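Local coordinates for protein GTN Reductase (Agrobacterium tumefaciens, PDB 4JIC) that probably reduces nitrate esters such as glycerol trinitrate and activated carbon-carbon double bonds, using a bound flavin mononucleotide as its redox cofactor, at residues Ala179-Leu184 against Pro233-Asn238. Sequence-based numbering, arbitrary orientation.
Sequences AANGYL and PVTPAN. With FMN (flavin mononucleotide), chain D.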
loop_
_atom_site.group_PDB
_atom_site.type_symbol
_atom_site.label_atom_id
_atom_site.label_comp_id
_atom_site.label_asym_id
_atom_site.label_seq_id
_atom_site.Cartn_x
_atom_site.Cartn_y
_atom_site.Cartn_z
ATOM N N ALA A 179 1.334 -5.247 1.905
ATOM C CA ALA A 179 1.469 -6.255 2.949
ATOM C C ALA A 179 1.265 -5.618 4.313
ATOM O O ALA A 179 1.841 -6.057 5.316
ATOM C CB ALA A 179 2.838 -6.936 2.863
ATOM N N ALA A 180 0.425 -4.591 4.343
ATOM C CA ALA A 180 0.233 -3.796 5.548
ATOM C C ALA A 180 -1.234 -3.664 5.949
ATOM O O ALA A 180 -2.125 -4.250 5.315
ATOM C CB ALA A 180 0.844 -2.408 5.352
ATOM N N ASN A 181 -1.451 -2.885 7.009
ATOM C CA ASN A 181 -2.769 -2.416 7.446
ATOM C C ASN A 181 -3.833 -3.497 7.608
ATOM O O ASN A 181 -5.006 -3.283 7.301
ATOM C CB ASN A 181 -3.256 -1.275 6.543
ATOM C CG ASN A 181 -2.306 -0.098 6.555
ATOM O OD1 ASN A 181 -1.587 0.108 7.533
ATOM N ND2 ASN A 181 -2.290 0.680 5.471
ATOM N N GLY A 182 -3.417 -4.669 8.084
ATOM C CA GLY A 182 -4.358 -5.715 8.441
ATOM C C GLY A 182 -5.018 -6.416 7.267
ATOM O O GLY A 182 -6.039 -7.074 7.446
ATOM N N TYR A 183 -4.442 -6.304 6.072
ATOM C CA TYR A 183 -5.038 -6.971 4.912
ATOM C C TYR A 183 -4.506 -8.395 4.750
ATOM O O TYR A 183 -3.938 -8.940 5.691
ATOM C CB TYR A 183 -4.941 -6.097 3.646
ATOM C CG TYR A 183 -5.794 -4.847 3.814
ATOM C CD1 TYR A 183 -7.188 -4.940 3.881
ATOM C CD2 TYR A 183 -5.211 -3.596 3.969
ATOM C CE1 TYR A 183 -7.973 -3.806 4.058
ATOM C CE2 TYR A 183 -5.994 -2.452 4.151
ATOM C CZ TYR A 183 -7.365 -2.567 4.187
ATOM O OH TYR A 183 -8.133 -1.439 4.374
ATOM N N LEU A 184 -4.737 -9.024 3.605
ATOM C CA LEU A 184 -4.536 -10.474 3.526
ATOM C C LEU A 184 -3.154 -10.939 3.980
ATOM O O LEU A 184 -3.027 -11.877 4.768
ATOM C CB LEU A 184 -4.794 -10.991 2.109
ATOM C CG LEU A 184 -4.603 -12.507 2.013
ATOM C CD1 LEU A 184 -5.717 -13.231 2.781
ATOM C CD2 LEU A 184 -4.558 -12.962 0.554
ATOM N N PRO A 233 4.446 -2.818 11.052
ATOM C CA PRO A 233 4.649 -3.775 12.152
ATOM C C PRO A 233 3.645 -3.669 13.303
ATOM O O PRO A 233 3.267 -4.707 13.853
ATOM C CB PRO A 233 6.063 -3.455 12.651
ATOM C CG PRO A 233 6.747 -2.793 11.492
ATOM C CD PRO A 233 5.670 -2.067 10.714
ATOM N N VAL A 234 3.204 -2.469 13.665
ATOM C CA VAL A 234 2.394 -2.351 14.882
ATOM C C VAL A 234 0.988 -1.800 14.700
ATOM O O VAL A 234 0.267 -1.603 15.677
ATOM C CB VAL A 234 3.106 -1.504 15.959
ATOM C CG1 VAL A 234 4.474 -2.095 16.272
ATOM C CG2 VAL A 234 3.223 -0.048 15.506
ATOM N N THR A 235 0.583 -1.553 13.463
ATOM C CA THR A 235 -0.658 -0.836 13.254
ATOM C C THR A 235 -1.857 -1.640 13.751
ATOM O O THR A 235 -1.918 -2.853 13.571
ATOM C CB THR A 235 -0.841 -0.456 11.772
ATOM O OG1 THR A 235 -2.031 0.331 11.629
ATOM C CG2 THR A 235 -0.948 -1.698 10.891
ATOM N N PRO A 236 -2.813 -0.964 14.387
ATOM C CA PRO A 236 -4.001 -1.680 14.848
ATOM C C PRO A 236 -5.107 -1.674 13.791
ATOM O O PRO A 236 -6.234 -2.098 14.073
ATOM C CB PRO A 236 -4.429 -0.863 16.060
ATOM C CG PRO A 236 -4.051 0.561 15.690
ATOM C CD PRO A 236 -2.811 0.451 14.806
ATOM N N ALA A 237 -4.793 -1.188 12.594
ATOM C CA ALA A 237 -5.778 -1.135 11.513
ATOM C C ALA A 237 -6.504 -2.463 11.310
ATOM O O ALA A 237 -5.905 -3.529 11.360
ATOM C CB ALA A 237 -5.114 -0.698 10.208
ATOM N N ASN A 238 -7.802 -2.376 11.057
ATOM C CA ASN A 238 -8.591 -3.551 10.692
ATOM C C ASN A 238 -8.534 -4.681 11.705
ATOM O O ASN A 238 -8.481 -5.862 11.355
ATOM C CB ASN A 238 -8.238 -3.997 9.272
ATOM C CG ASN A 238 -8.696 -2.986 8.250
ATOM O OD1 ASN A 238 -9.864 -2.589 8.247
ATOM N ND2 ASN A 238 -7.775 -2.508 7.424
HETATM N N1 FMN D . -2.501 2.916 3.019
HETATM C C2 FMN D . -2.266 1.938 2.080
HETATM O O2 FMN D . -1.310 1.174 2.239
HETATM N N3 FMN D . -3.105 1.803 0.986
HETATM C C4 FMN D . -4.240 2.563 0.858
HETATM O O4 FMN D . -4.969 2.403 -0.134
HETATM C C4A FMN D . -4.494 3.543 1.825
HETATM N N5 FMN D . -5.633 4.324 1.734
HETATM C C5A FMN D . -5.695 5.455 2.522
HETATM C C6 FMN D . -6.700 6.391 2.268
HETATM C C7 FMN D . -6.799 7.556 3.017
HETATM C C7M FMN D . -7.871 8.566 2.707
HETATM C C8 FMN D . -5.864 7.796 4.017
HETATM C C8M FMN D . -5.910 9.090 4.792
HETATM C C9 FMN D . -4.844 6.875 4.253
HETATM C C9A FMN D . -4.758 5.693 3.520
HETATM N N10 FMN D . -3.754 4.765 3.783
HETATM C C10 FMN D . -3.612 3.718 2.896
HETATM C "C1'" FMN D . -2.618 5.111 4.705
HETATM C "C2'" FMN D . -1.681 6.165 4.110
HETATM O "O2'" FMN D . -0.934 5.621 3.032
HETATM C "C3'" FMN D . -0.688 6.671 5.153
HETATM O "O3'" FMN D . -0.020 5.563 5.727
HETATM C "C4'" FMN D . -1.366 7.478 6.257
HETATM O "O4'" FMN D . -2.142 8.514 5.700
HETATM C "C5'" FMN D . -0.366 8.106 7.230
HETATM O "O5'" FMN D . 0.520 8.978 6.552
HETATM P P FMN D . 0.368 10.582 6.717
HETATM O O1P FMN D . -1.047 10.900 6.313
HETATM O O2P FMN D . 0.604 10.911 8.171
HETATM O O3P FMN D . 1.382 11.228 5.822
HETATM O O HOH W 1 -7.504 -7.741 9.631
#
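With CG of Asn238 turned opposite its carbonyl carbon (chi1 -68°), the side-chain amide reaches the backbone of Asn181, whose own CG takes the same setting and carries its amide to the flavin. The pair illustrates how a TIM barrel builds its active site from the loops that follow its strands: here those after the neighbouring parallel strands 174-178 and 227-231. Asn238 ND2 donates to Asn181 O at 2.9 Å, an almost linear bond (170°), with the acceptor in the plane of the amide. That oxygen belongs to a type I' turn, Ala180 to Tyr183, closed by Tyr183 N on Ala180 O, and it also sits 3.3 Å above one face of the Tyr183 ring, toward the rim. The ring and the Asn238 amide are inclined by 56°, and the Tyr183 hydroxyl hydrogen-bonds that of Tyr65. Gly182 CA passes 4.0 Å from Ala237 O.

Beside this bond, Ala237 CB packs on Asn181 CB at 4.1 Å. Thr235 forms an ST turn, its OG1 accepting from Ala237 N, while its CG2 lies against Asn181 OD1; Thr271 OG1 hydrogen-bonds both Thr235 OG1 and Asn181 OD1 and is likely to orient the asparagine amide. Asn181 ND2 lies 3.3 Å from FMN N1 and hydrogen-bonds a diethylene glycol, probably from the crystallisation liquor. Between the loops one water donates to both Gly182 O and Asn238 O, each at 2.7 Å.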